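Local coordinates for protein acetone carboxylase alpha subunit (Xanthobacter autotrophicus Py2, PDB 5M45) that forms the manganese-containing alpha subunit of a larger enzyme assembly and belongs to the hydantoinase B/oxoprolinase family, at residues A[503-508]-A[519-524]; A[455-460]-A[620-625]; A[307-312]-A[752-757]; A[338-343]-A[390-395]. One frame throughout, in Å; residues are numbered along the deposited sequence.

Contact 1 (A[503-508]-A[519-524]); sequences QIKASS and GFESLR
Ser508 OG is gripped from two directions: the backbone N of Gly519 donates to it across the contact at 2.9 Å, and the hydroxyl donates a hydrogen bond to Lys505 O at 2.7 Å. That second bond closes the type II turn from Lys505 to Ser508, where the backbone bond from Ser508 N to Lys505 O is only weak. Lys505 N reaches back across the contact to Gly519 O at 3.1 Å. Next to the turn Ile504 and Phe520 form an antiparallel non-hydrogen-bonded pair, and one residue further Gln503 and Glu521 a hydrogen-bonded one, with Gln503 N to Glu521 O and Glu521 N to Gln503 O each 2.9 Å. This is the border of a five-stranded antiparallel sheet, strand 497-504 being outermost within the chain, and Ile504 N turns outward to an acidic side chain on the chain of another protein. On the sheet face shared by Gln503 and Glu521, the glutamate has CG between its backbone N and carbonyl carbon (chi1 61°) and then runs out extended, crossing the lysine. Lys505 lays CD against the carboxylate carbon, and NZ makes a salt bridge to Glu521 OE2 at 3.0 Å, coming from above the carboxylate plane. Lys505 NZ also bonds Tyr558 OH. The Gln503 amide lies beside the carboxylate, the planes 89° apart; its NE2 bonds Thr583 OG1. A water accepts hydrogen bonds from Gln503 NE2 and Ala506 N and sits 2.7 Å from Glu521 OE1.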
loop_
_atom_site.group_PDB
_atom_site.type_symbol
_atom_site.label_atom_id
_atom_site.label_comp_id
_atom_site.label_asym_id
_atom_site.label_seq_id
_atom_site.Cartn_x
_atom_site.Cartn_y
_atom_site.Cartn_z
ATOM N N GLN A 503 35.080 -14.267 -6.683
ATOM C CA GLN A 503 36.079 -15.212 -6.132
ATOM C C GLN A 503 35.391 -16.232 -5.212
ATOM O O GLN A 503 34.470 -15.887 -4.465
ATOM C CB GLN A 503 37.122 -14.416 -5.331
ATOM C CG GLN A 503 38.342 -15.174 -4.857
ATOM C CD GLN A 503 39.373 -14.321 -4.112
ATOM O OE1 GLN A 503 40.016 -13.484 -4.710
ATOM N NE2 GLN A 503 39.530 -14.533 -2.808
ATOM N N ILE A 504 35.893 -17.468 -5.215
ATOM C CA ILE A 504 35.478 -18.479 -4.244
ATOM C C ILE A 504 35.868 -17.994 -2.820
ATOM O O ILE A 504 36.944 -17.406 -2.626
ATOM C CB ILE A 504 36.148 -19.841 -4.555
ATOM C CG1 ILE A 504 35.637 -20.400 -5.886
ATOM C CG2 ILE A 504 35.915 -20.831 -3.408
ATOM C CD1 ILE A 504 36.391 -21.623 -6.368
ATOM N N LYS A 505 34.976 -18.198 -1.837
ATOM C CA LYS A 505 35.138 -17.588 -0.472
ATOM C C LYS A 505 35.914 -18.540 0.456
ATOM O O LYS A 505 35.344 -19.494 0.989
ATOM C CB LYS A 505 33.769 -17.203 0.145
ATOM C CG LYS A 505 33.858 -16.419 1.463
ATOM C CD LYS A 505 34.459 -15.032 1.272
ATOM C CE LYS A 505 34.476 -14.246 2.556
ATOM N NZ LYS A 505 35.574 -13.246 2.519
ATOM N N ALA A 506 37.205 -18.276 0.626
ATOM C CA ALA A 506 38.079 -19.136 1.421
ATOM C C ALA A 506 37.628 -19.235 2.878
ATOM O O ALA A 506 37.235 -18.253 3.490
ATOM C CB ALA A 506 39.518 -18.636 1.344
ATOM N N SER A 507 37.656 -20.462 3.390
ATOM C CA SER A 507 37.338 -20.806 4.790
ATOM C C SER A 507 35.894 -20.533 5.180
ATOM O O SER A 507 35.586 -20.455 6.391
ATOM C CB SER A 507 38.382 -20.226 5.781
ATOM O OG SER A 507 39.638 -20.913 5.696
ATOM N N SER A 508 34.977 -20.459 4.188
ATOM C CA SER A 508 33.549 -20.306 4.474
ATOM C C SER A 508 32.837 -21.666 4.718
ATOM O O SER A 508 31.931 -21.758 5.547
ATOM C CB SER A 508 32.835 -19.483 3.396
ATOM O OG SER A 508 32.960 -20.063 2.116
ATOM N N GLY A 519 31.002 -20.719 0.070
ATOM C CA GLY A 519 30.281 -19.697 -0.685
ATOM C C GLY A 519 31.206 -19.020 -1.718
ATOM O O GLY A 519 32.204 -19.578 -2.138
ATOM N N PHE A 520 30.829 -17.811 -2.140
ATOM C CA PHE A 520 31.659 -16.963 -3.019
ATOM C C PHE A 520 31.402 -15.504 -2.671
ATOM O O PHE A 520 30.580 -15.218 -1.818
ATOM C CB PHE A 520 31.466 -17.269 -4.531
ATOM C CG PHE A 520 30.183 -16.738 -5.149
ATOM C CD1 PHE A 520 28.947 -17.299 -4.846
ATOM C CD2 PHE A 520 30.227 -15.697 -6.090
ATOM C CE1 PHE A 520 27.763 -16.809 -5.443
ATOM C CE2 PHE A 520 29.065 -15.225 -6.698
ATOM C CZ PHE A 520 27.828 -15.770 -6.362
ATOM N N GLU A 521 32.162 -14.606 -3.283
ATOM C CA GLU A 521 32.062 -13.185 -3.006
ATOM C C GLU A 521 32.285 -12.388 -4.277
ATOM O O GLU A 521 32.990 -12.835 -5.196
ATOM C CB GLU A 521 33.051 -12.740 -1.917
ATOM C CG GLU A 521 34.498 -12.967 -2.282
ATOM C CD GLU A 521 35.466 -12.873 -1.111
ATOM O OE1 GLU A 521 36.510 -13.613 -1.094
ATOM O OE2 GLU A 521 35.219 -12.049 -0.194
ATOM N N SER A 522 31.665 -11.210 -4.320
ATOM C CA SER A 522 31.899 -10.250 -5.400
ATOM C C SER A 522 32.131 -8.852 -4.812
ATOM O O SER A 522 31.435 -8.460 -3.875
ATOM C CB SER A 522 30.716 -10.232 -6.396
ATOM O OG SER A 522 29.460 -9.862 -5.809
ATOM N N LEU A 523 33.116 -8.114 -5.366
ATOM C CA LEU A 523 33.345 -6.728 -4.998
ATOM C C LEU A 523 32.704 -5.865 -6.072
ATOM O O LEU A 523 33.043 -5.999 -7.261
ATOM C CB LEU A 523 34.854 -6.397 -4.929
ATOM C CG LEU A 523 35.246 -4.967 -4.525
ATOM C CD1 LEU A 523 34.649 -4.600 -3.203
ATOM C CD2 LEU A 523 36.751 -4.749 -4.468
ATOM N N ARG A 524 31.817 -4.970 -5.642
ATOM C CA ARG A 524 31.139 -4.005 -6.530
ATOM C C ARG A 524 31.638 -2.569 -6.315
ATOM O O ARG A 524 31.885 -2.154 -5.171
ATOM C CB ARG A 524 29.637 -4.012 -6.314
ATOM C CG ARG A 524 28.996 -5.399 -6.148
ATOM C CD ARG A 524 29.325 -6.394 -7.252
ATOM N NE ARG A 524 28.384 -7.492 -7.124
ATOM C CZ ARG A 524 27.146 -7.533 -7.629
ATOM N NH1 ARG A 524 26.669 -6.571 -8.391
ATOM N NH2 ARG A 524 26.363 -8.575 -7.348
HETATM O O HOH W 1 38.026 -15.622 -0.147
#

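Contact 2 (A[455-460]-A[620-625]); sequences SFECAA and NYMRGG
Met622 folds its thioether over the short 3-10 turn at 457-459. Bends at chi2 (53°) and chi3 (64°) curl the chain back, and CG rests 3.6 Å from Cys458 CA. SD and CE lie along the Glu457 side chain and cross it at about a right angle, each 3.8 Å from Glu457 CB, with the methyl CE also beside Glu457 OE1 at 3.6 Å. Glu457 OE1 receives Asn620 ND2 at 3.0 Å, nearly straight, on its anti lone pair; amide and carboxylate are almost coplanar. The same oxygen is bound by Ser522 OG and Arg524 NH2, while OE2 pairs with Arg502 and Tyr499, so this buried carboxylate is amply compensated, and is probably held as an anion. The Asn620 amide is fixed at both ends, OD1 taking a bond from Asn437 ND2, and its ND2 also gives to a water (3.1 Å) that donates in turn to Ser455 O. Upstream, Phe456 meets the manganese ligand His175 edge-to-face, and the Cys458 side chain is about 11 Å from that metal. The loop begins with an ST turn, Ser455 OG accepting from Glu457 N, which leads into the 3-10 turn facing the end of strand 617-621.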
loop_
_atom_site.group_PDB
_atom_site.type_symbol
_atom_site.label_atom_id
_atom_site.label_comp_id
_atom_site.label_asym_id
_atom_site.label_seq_id
_atom_site.Cartn_x
_atom_site.Cartn_y
_atom_site.Cartn_z
ATOM N N SER A 455 20.139 -8.503 -5.795
ATOM C CA SER A 455 20.955 -9.514 -6.448
ATOM C C SER A 455 20.575 -10.927 -6.006
ATOM O O SER A 455 20.474 -11.208 -4.765
ATOM C CB SER A 455 22.448 -9.321 -6.137
ATOM O OG SER A 455 23.194 -10.360 -6.729
ATOM N N PHE A 456 20.433 -11.818 -6.996
ATOM C CA PHE A 456 20.224 -13.261 -6.750
ATOM C C PHE A 456 21.537 -14.090 -6.865
ATOM O O PHE A 456 21.498 -15.303 -7.102
ATOM C CB PHE A 456 19.072 -13.819 -7.626
ATOM C CG PHE A 456 17.722 -13.815 -6.926
ATOM C CD1 PHE A 456 17.042 -12.630 -6.699
ATOM C CD2 PHE A 456 17.117 -15.013 -6.514
ATOM C CE1 PHE A 456 15.818 -12.622 -6.054
ATOM C CE2 PHE A 456 15.922 -15.006 -5.867
ATOM C CZ PHE A 456 15.244 -13.819 -5.646
ATOM N N GLU A 457 22.680 -13.461 -6.575
ATOM C CA GLU A 457 23.935 -14.199 -6.386
ATOM C C GLU A 457 23.764 -15.222 -5.244
ATOM O O GLU A 457 24.376 -16.268 -5.332
ATOM C CB GLU A 457 25.146 -13.260 -6.123
ATOM C CG GLU A 457 25.671 -12.620 -7.407
ATOM C CD GLU A 457 26.988 -11.872 -7.266
ATOM O OE1 GLU A 457 27.307 -11.295 -6.193
ATOM O OE2 GLU A 457 27.730 -11.869 -8.289
ATOM N N CYS A 458 22.905 -14.953 -4.238
ATOM C CA CYS A 458 22.693 -15.894 -3.139
ATOM C C CYS A 458 21.611 -16.965 -3.434
ATOM O O CYS A 458 21.064 -17.595 -2.498
ATOM C CB CYS A 458 22.449 -15.190 -1.794
ATOM S SG CYS A 458 21.123 -13.943 -1.849
ATOM N N ALA A 459 21.342 -17.186 -4.725
ATOM C CA ALA A 459 20.854 -18.451 -5.225
ATOM C C ALA A 459 21.922 -19.534 -5.263
ATOM O O ALA A 459 21.571 -20.716 -5.461
ATOM C CB ALA A 459 20.222 -18.286 -6.638
ATOM N N ALA A 460 23.203 -19.152 -5.100
ATOM C CA ALA A 460 24.355 -20.036 -5.321
ATOM C C ALA A 460 25.257 -20.052 -4.088
ATOM O O ALA A 460 26.343 -19.477 -4.081
ATOM C CB ALA A 460 25.112 -19.572 -6.558
ATOM N N ASN A 620 29.653 -8.105 -1.606
ATOM C CA ASN A 620 28.585 -9.122 -1.549
ATOM C C ASN A 620 29.161 -10.503 -1.211
ATOM O O ASN A 620 29.922 -11.082 -2.000
ATOM C CB ASN A 620 27.820 -9.201 -2.894
ATOM C CG ASN A 620 26.378 -9.680 -2.727
ATOM O OD1 ASN A 620 25.775 -9.465 -1.698
ATOM N ND2 ASN A 620 25.830 -10.337 -3.753
ATOM N N TYR A 621 28.823 -11.029 -0.036
ATOM C CA TYR A 621 29.399 -12.292 0.493
ATOM C C TYR A 621 28.272 -13.327 0.630
ATOM O O TYR A 621 27.324 -13.140 1.425
ATOM C CB TYR A 621 30.133 -11.986 1.845
ATOM C CG TYR A 621 30.384 -13.140 2.841
ATOM C CD1 TYR A 621 30.505 -14.482 2.442
ATOM C CD2 TYR A 621 30.553 -12.856 4.207
ATOM C CE1 TYR A 621 30.724 -15.510 3.377
ATOM C CE2 TYR A 621 30.791 -13.883 5.146
ATOM C CZ TYR A 621 30.852 -15.199 4.722
ATOM O OH TYR A 621 31.051 -16.191 5.660
ATOM N N MET A 622 28.389 -14.415 -0.134
ATOM C CA MET A 622 27.439 -15.545 -0.078
ATOM C C MET A 622 27.948 -16.660 0.841
ATOM O O MET A 622 29.123 -17.045 0.775
ATOM C CB MET A 622 27.181 -16.121 -1.486
ATOM C CG MET A 622 26.107 -15.388 -2.281
ATOM S SD MET A 622 26.257 -13.590 -2.487
ATOM C CE MET A 622 27.765 -13.494 -3.441
ATOM N N ARG A 623 27.061 -17.198 1.670
ATOM C CA ARG A 623 27.488 -18.149 2.721
ATOM C C ARG A 623 27.788 -19.578 2.243
ATOM O O ARG A 623 27.267 -20.050 1.222
ATOM C CB ARG A 623 26.416 -18.258 3.823
ATOM C CG ARG A 623 25.807 -16.960 4.371
ATOM C CD ARG A 623 26.828 -15.975 4.924
ATOM N NE ARG A 623 26.134 -14.843 5.585
ATOM C CZ ARG A 623 26.172 -13.560 5.225
ATOM N NH1 ARG A 623 26.892 -13.111 4.203
ATOM N NH2 ARG A 623 25.488 -12.679 5.946
ATOM N N GLY A 624 28.616 -20.252 3.025
ATOM C CA GLY A 624 28.897 -21.665 2.866
ATOM C C GLY A 624 27.891 -22.548 3.598
ATOM O O GLY A 624 26.975 -22.066 4.287
ATOM N N GLY A 625 28.064 -23.853 3.398
ATOM C CA GLY A 625 27.268 -24.902 4.049
ATOM C C GLY A 625 28.057 -25.678 5.127
ATOM O O GLY A 625 29.278 -25.587 5.163
HETATM O O HOH W 2 22.848 -11.003 -3.242
#

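Contact 3 (A[307-312]-A[752-757]); sequences SDFAKL and PTYGSR
Phe309 reaches from a 3-10 turn into the loop that carries Tyr754. Its CB sits over one face of the tyrosine ring, 4.1 Å from the Tyr754 centroid, a CH-pi contact, and packs loosely against Pro752 CB. With chi1 at 56°, CG lies between the backbone N and the carbonyl carbon, which brings it 3.7 Å from Tyr754 CD2. Further out, Phe309 CD2 is 3.8 Å from the same Tyr754 CD2. The two rings are nearly parallel, 19° between planes, yet slid so far apart (centroids 5.4 Å) that they barely overlap. On the outer ring CE1 packs on Trp342, the two rings meeting edge-to-face; Phe309 also packs on Thr533 of the second subunit. Pro752, with the largest area buried here, lies against the 3-10 turn: its CB is 3.7 Å from Phe309 O, and its carbonyl O is 3.8 Å from Leu312 CD1. A type II turn from Thr753 to Ser756 holds the tyrosine's loop, Thr753 O accepting from both Ser756 N and Ser756 OG. No hydrogen bond links the segments directly; a water donates to Phe309 O at 2.9 Å and only weakly to Tyr754 O. Adhesion between these loops is therefore essentially apolar, while the Asp308 carboxylate and the Tyr754 hydroxyl bond backbone atoms of the second subunit, Met611 N and Trp532 O.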
loop_
_atom_site.group_PDB
_atom_site.type_symbol
_atom_site.label_atom_id
_atom_site.label_comp_id
_atom_site.label_asym_id
_atom_site.label_seq_id
_atom_site.Cartn_x
_atom_site.Cartn_y
_atom_site.Cartn_z
ATOM N N SER A 307 10.146 3.291 14.483
ATOM C CA SER A 307 9.343 2.980 15.667
ATOM C C SER A 307 10.293 2.559 16.794
ATOM O O SER A 307 11.045 1.608 16.631
ATOM C CB SER A 307 8.354 1.851 15.329
ATOM O OG SER A 307 7.422 2.253 14.321
ATOM N N ASP A 308 10.277 3.275 17.920
ATOM C CA ASP A 308 11.219 2.989 19.036
ATOM C C ASP A 308 11.017 1.616 19.750
ATOM O O ASP A 308 11.974 1.039 20.304
ATOM C CB ASP A 308 11.258 4.136 20.061
ATOM C CG ASP A 308 9.875 4.444 20.706
ATOM O OD1 ASP A 308 8.781 4.026 20.120
ATOM O OD2 ASP A 308 9.936 5.088 21.809
ATOM N N PHE A 309 9.797 1.074 19.681
ATOM C CA PHE A 309 9.499 -0.233 20.279
ATOM C C PHE A 309 10.159 -1.406 19.504
ATOM O O PHE A 309 10.123 -2.547 19.988
ATOM C CB PHE A 309 7.983 -0.430 20.467
ATOM C CG PHE A 309 7.169 -0.270 19.202
ATOM C CD1 PHE A 309 7.097 -1.295 18.261
ATOM C CD2 PHE A 309 6.457 0.906 18.956
ATOM C CE1 PHE A 309 6.371 -1.157 17.095
ATOM C CE2 PHE A 309 5.694 1.040 17.788
ATOM C CZ PHE A 309 5.674 0.010 16.843
ATOM N N ALA A 310 10.735 -1.140 18.318
ATOM C CA ALA A 310 11.463 -2.134 17.510
ATOM C C ALA A 310 12.971 -2.142 17.717
ATOM O O ALA A 310 13.663 -3.015 17.143
ATOM C CB ALA A 310 11.159 -1.924 16.008
ATOM N N LYS A 311 13.500 -1.173 18.476
ATOM C CA LYS A 311 14.945 -1.037 18.656
ATOM C C LYS A 311 15.448 -1.914 19.782
ATOM O O LYS A 311 15.604 -1.457 20.920
ATOM C CB LYS A 311 15.374 0.395 18.916
ATOM C CG LYS A 311 15.207 1.336 17.760
ATOM C CD LYS A 311 16.254 1.190 16.657
ATOM C CE LYS A 311 17.668 1.642 17.070
ATOM N NZ LYS A 311 18.609 0.990 16.085
ATOM N N LEU A 312 15.728 -3.171 19.443
ATOM C CA LEU A 312 16.313 -4.134 20.383
ATOM C C LEU A 312 16.925 -5.302 19.633
ATOM O O LEU A 312 16.537 -5.600 18.467
ATOM C CB LEU A 312 15.282 -4.640 21.413
ATOM C CG LEU A 312 14.226 -5.678 21.007
ATOM C CD1 LEU A 312 13.693 -6.429 22.214
ATOM C CD2 LEU A 312 13.083 -5.052 20.218
ATOM N N PRO A 752 11.984 -3.114 25.290
ATOM C CA PRO A 752 10.547 -3.067 24.927
ATOM C C PRO A 752 9.928 -4.454 24.691
ATOM O O PRO A 752 10.585 -5.320 24.132
ATOM C CB PRO A 752 10.530 -2.242 23.636
ATOM C CG PRO A 752 11.850 -1.550 23.568
ATOM C CD PRO A 752 12.826 -2.412 24.293
ATOM N N THR A 753 8.659 -4.620 25.104
ATOM C CA THR A 753 7.917 -5.877 24.958
ATOM C C THR A 753 6.496 -5.681 24.370
ATOM O O THR A 753 5.555 -6.463 24.688
ATOM C CB THR A 753 7.809 -6.624 26.308
ATOM O OG1 THR A 753 7.076 -5.810 27.220
ATOM C CG2 THR A 753 9.179 -6.925 26.934
ATOM N N TYR A 754 6.342 -4.701 23.484
ATOM C CA TYR A 754 5.078 -4.503 22.740
ATOM C C TYR A 754 4.760 -5.744 21.927
ATOM O O TYR A 754 5.629 -6.327 21.253
ATOM C CB TYR A 754 5.134 -3.250 21.838
ATOM C CG TYR A 754 4.970 -1.892 22.548
ATOM C CD1 TYR A 754 5.270 -1.725 23.893
ATOM C CD2 TYR A 754 4.563 -0.760 21.824
ATOM C CE1 TYR A 754 5.124 -0.490 24.514
ATOM C CE2 TYR A 754 4.418 0.480 22.443
ATOM C CZ TYR A 754 4.738 0.623 23.783
ATOM O OH TYR A 754 4.577 1.806 24.434
ATOM N N GLY A 755 3.519 -6.179 22.018
ATOM C CA GLY A 755 3.045 -7.381 21.393
ATOM C C GLY A 755 3.218 -8.681 22.168
ATOM O O GLY A 755 2.768 -9.738 21.680
ATOM N N SER A 756 3.816 -8.655 23.346
ATOM C CA SER A 756 3.997 -9.888 24.128
ATOM C C SER A 756 2.707 -10.437 24.742
ATOM O O SER A 756 2.603 -11.654 24.990
ATOM C CB SER A 756 5.036 -9.699 25.234
ATOM O OG SER A 756 4.567 -8.836 26.217
ATOM N N ARG A 757 1.738 -9.561 25.006
ATOM C CA ARG A 757 0.478 -9.931 25.658
ATOM C C ARG A 757 -0.737 -9.550 24.807
ATOM O O ARG A 757 -1.694 -10.325 24.717
ATOM C CB ARG A 757 0.395 -9.299 27.040
ATOM C CG ARG A 757 1.429 -9.872 28.017
ATOM C CD ARG A 757 1.489 -9.242 29.390
ATOM N NE ARG A 757 0.882 -10.097 30.446
ATOM C CZ ARG A 757 1.370 -11.253 30.939
ATOM N NH1 ARG A 757 2.529 -11.789 30.502
ATOM N NH2 ARG A 757 0.665 -11.896 31.879
HETATM O O HOH W 3 8.564 -4.470 21.501
#

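Contact 4 (A[338-343]-A[390-395]); sequences SRWGWH and PDDRRV
Trp340 and Pro390 bring the loops nearest, 6.1 Å between CA atoms, and Trp342 follows opposite Val395 with CA atoms 7.1 Å apart. Neither segment is helix or strand: 390-395 curls into a type I turn from Asp392 to Val395, and Trp342 centres an inverse gamma turn. In Trp340, CG lies between the backbone N and the carbonyl carbon (chi1 62°), which sends the indole into the curve of 390-395. Val395 CG1 is 3.5 Å from Trp340 CE3, and Asp392 CB is 3.6 Å from Trp340 CZ2; both sit above the indole plane near its rim, on the same side. At the pyrrole edge, NE1 gives a weak, bent hydrogen bond (133°) to Asp391 OD1 at 3.0 Å. Trp342 points CH2 of its ring edge at the centre of one face of the Arg394 guanidinium, 3.8 Å from CZ with the planes 87° apart, while its own NE1 bonds Tyr754 O. What keeps the guanidinium in place is Asp392. Arg394 takes it side-on, NE to Asp392 OD1 at 2.9 Å and NH2 to the other oxygen, and Arg394 N also donates to OD1; OD2 has Met760 N as a further partner. The Asp391 side chain lies about 4 Å from a bound magnesium ion. Asp392 OD1 bonded to the backbone N two residues on is an Asx turn, here locked by the aspartate-arginine salt bridge.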
loop_
_atom_site.group_PDB
_atom_site.type_symbol
_atom_site.label_atom_id
_atom_site.label_comp_id
_atom_site.label_asym_id
_atom_site.label_seq_id
_atom_site.Cartn_x
_atom_site.Cartn_y
_atom_site.Cartn_z
ATOM N N SER A 338 10.172 -19.212 19.482
ATOM C CA SER A 338 10.041 -17.798 19.890
ATOM C C SER A 338 8.857 -17.085 19.200
ATOM O O SER A 338 8.209 -17.638 18.326
ATOM C CB SER A 338 11.387 -17.054 19.682
ATOM O OG SER A 338 11.836 -17.107 18.336
ATOM N N ARG A 339 8.583 -15.850 19.617
ATOM C CA ARG A 339 7.435 -15.045 19.179
ATOM C C ARG A 339 7.745 -14.278 17.901
ATOM O O ARG A 339 8.910 -14.000 17.597
ATOM C CB ARG A 339 7.053 -14.037 20.287
ATOM C CG ARG A 339 5.740 -13.298 20.104
ATOM C CD ARG A 339 5.314 -12.433 21.279
ATOM N NE ARG A 339 6.179 -11.291 21.543
ATOM C CZ ARG A 339 7.020 -11.174 22.595
ATOM N NH1 ARG A 339 7.107 -12.136 23.543
ATOM N NH2 ARG A 339 7.748 -10.055 22.734
ATOM N N TRP A 340 6.689 -13.936 17.143
ATOM C CA TRP A 340 6.816 -12.907 16.087
ATOM C C TRP A 340 7.454 -11.626 16.646
ATOM O O TRP A 340 7.480 -11.417 17.867
ATOM C CB TRP A 340 5.449 -12.621 15.434
ATOM C CG TRP A 340 4.409 -12.066 16.383
ATOM C CD1 TRP A 340 3.494 -12.785 17.092
ATOM C CD2 TRP A 340 4.157 -10.696 16.677
ATOM N NE1 TRP A 340 2.707 -11.945 17.840
ATOM C CE2 TRP A 340 3.090 -10.655 17.608
ATOM C CE3 TRP A 340 4.734 -9.502 16.268
ATOM C CZ2 TRP A 340 2.561 -9.457 18.110
ATOM C CZ3 TRP A 340 4.207 -8.298 16.794
ATOM C CH2 TRP A 340 3.127 -8.294 17.685
ATOM N N GLY A 341 7.980 -10.782 15.775
ATOM C CA GLY A 341 8.582 -9.515 16.238
ATOM C C GLY A 341 8.425 -8.315 15.288
ATOM O O GLY A 341 7.814 -8.433 14.189
ATOM N N TRP A 342 9.028 -7.191 15.705
ATOM C CA TRP A 342 8.937 -5.928 14.983
ATOM C C TRP A 342 10.138 -5.808 14.019
ATOM O O TRP A 342 11.152 -5.180 14.304
ATOM C CB TRP A 342 8.838 -4.731 15.934
ATOM C CG TRP A 342 7.712 -4.817 16.930
ATOM C CD1 TRP A 342 7.839 -5.040 18.283
ATOM C CD2 TRP A 342 6.308 -4.704 16.680
ATOM N NE1 TRP A 342 6.606 -5.064 18.882
ATOM C CE2 TRP A 342 5.644 -4.868 17.918
ATOM C CE3 TRP A 342 5.540 -4.503 15.533
ATOM C CZ2 TRP A 342 4.252 -4.797 18.043
ATOM C CZ3 TRP A 342 4.167 -4.425 15.657
ATOM C CH2 TRP A 342 3.530 -4.580 16.914
ATOM N N HIS A 343 9.976 -6.497 12.889
ATOM C CA HIS A 343 10.999 -6.688 11.853
ATOM C C HIS A 343 10.291 -7.321 10.642
ATOM O O HIS A 343 9.075 -7.513 10.682
ATOM C CB HIS A 343 12.153 -7.538 12.400
ATOM C CG HIS A 343 11.723 -8.813 13.057
ATOM N ND1 HIS A 343 11.053 -9.810 12.389
ATOM C CD2 HIS A 343 11.866 -9.261 14.330
ATOM C CE1 HIS A 343 10.791 -10.816 13.210
ATOM N NE2 HIS A 343 11.261 -10.497 14.402
ATOM N N PRO A 390 1.947 -16.684 13.474
ATOM C CA PRO A 390 1.650 -15.501 14.289
ATOM C C PRO A 390 0.182 -15.255 14.491
ATOM O O PRO A 390 -0.638 -15.670 13.674
ATOM C CB PRO A 390 2.281 -14.335 13.508
ATOM C CG PRO A 390 3.187 -14.959 12.500
ATOM C CD PRO A 390 2.635 -16.315 12.199
ATOM N N ASP A 391 -0.130 -14.522 15.546
ATOM C CA ASP A 391 -1.512 -14.195 15.942
ATOM C C ASP A 391 -1.791 -12.688 15.924
ATOM O O ASP A 391 -2.656 -12.194 16.687
ATOM C CB ASP A 391 -1.786 -14.807 17.340
ATOM C CG ASP A 391 -0.850 -14.224 18.443
ATOM O OD1 ASP A 391 0.136 -13.537 18.166
ATOM O OD2 ASP A 391 -1.139 -14.426 19.641
ATOM N N ASP A 392 -1.070 -11.942 15.072
ATOM C CA ASP A 392 -1.269 -10.489 14.964
ATOM C C ASP A 392 -1.214 -10.026 13.516
ATOM O O ASP A 392 -0.242 -10.278 12.816
ATOM C CB ASP A 392 -0.260 -9.694 15.807
ATOM C CG ASP A 392 -0.653 -8.232 15.955
ATOM O OD1 ASP A 392 -0.451 -7.421 15.015
ATOM O OD2 ASP A 392 -1.240 -7.873 17.008
ATOM N N ARG A 393 -2.249 -9.302 13.103
ATOM C CA ARG A 393 -2.432 -8.891 11.719
ATOM C C ARG A 393 -1.514 -7.760 11.280
ATOM O O ARG A 393 -1.593 -7.373 10.133
ATOM C CB ARG A 393 -3.903 -8.509 11.450
ATOM C CG ARG A 393 -4.415 -7.264 12.152
ATOM C CD ARG A 393 -5.907 -7.084 11.864
ATOM N NE ARG A 393 -6.483 -5.894 12.486
ATOM C CZ ARG A 393 -6.437 -4.655 11.992
ATOM N NH1 ARG A 393 -7.005 -3.668 12.657
ATOM N NH2 ARG A 393 -5.820 -4.366 10.858
ATOM N N ARG A 394 -0.654 -7.241 12.174
ATOM C CA ARG A 394 0.296 -6.163 11.825
ATOM C C ARG A 394 1.685 -6.612 11.398
ATOM O O ARG A 394 2.483 -5.754 11.041
ATOM C CB ARG A 394 0.458 -5.163 12.990
ATOM C CG ARG A 394 -0.828 -4.407 13.315
ATOM C CD ARG A 394 -0.736 -3.650 14.632
ATOM N NE ARG A 394 -0.573 -4.581 15.716
ATOM C CZ ARG A 394 -0.265 -4.261 16.965
ATOM N NH1 ARG A 394 -0.072 -2.992 17.328
ATOM N NH2 ARG A 394 -0.119 -5.222 17.855
ATOM N N VAL A 395 1.989 -7.914 11.450
ATOM C CA VAL A 395 3.363 -8.368 11.249
ATOM C C VAL A 395 3.838 -8.082 9.799
ATOM O O VAL A 395 3.015 -8.111 8.842
ATOM C CB VAL A 395 3.598 -9.849 11.630
ATOM C CG1 VAL A 395 3.316 -10.055 13.123
ATOM C CG2 VAL A 395 2.774 -10.805 10.784
#

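In the fold
Contacts 1 and 2 are buried and involve neighbouring strands of one sheet, contact 1 pairing 497-504 with 520-526 and contact 2 setting a loop against the end of a third, 617-621. They touch through Ser522 OG and Glu457 OE1, and both rely on buried charge. Contacts 3 and 4 join loops instead; the nearest atoms of contacts 2 and 4 are about 16 Å apart. Contacts 3 and 4 meet where Trp342 bonds Tyr754 O and packs on Phe309, so aromatic rings run through both, and both border the second subunit. Contact 3 lies at the chain surface and is apolar, with one water bridging weakly; contact 4, more buried, combines indole packing with an internal salt bridge.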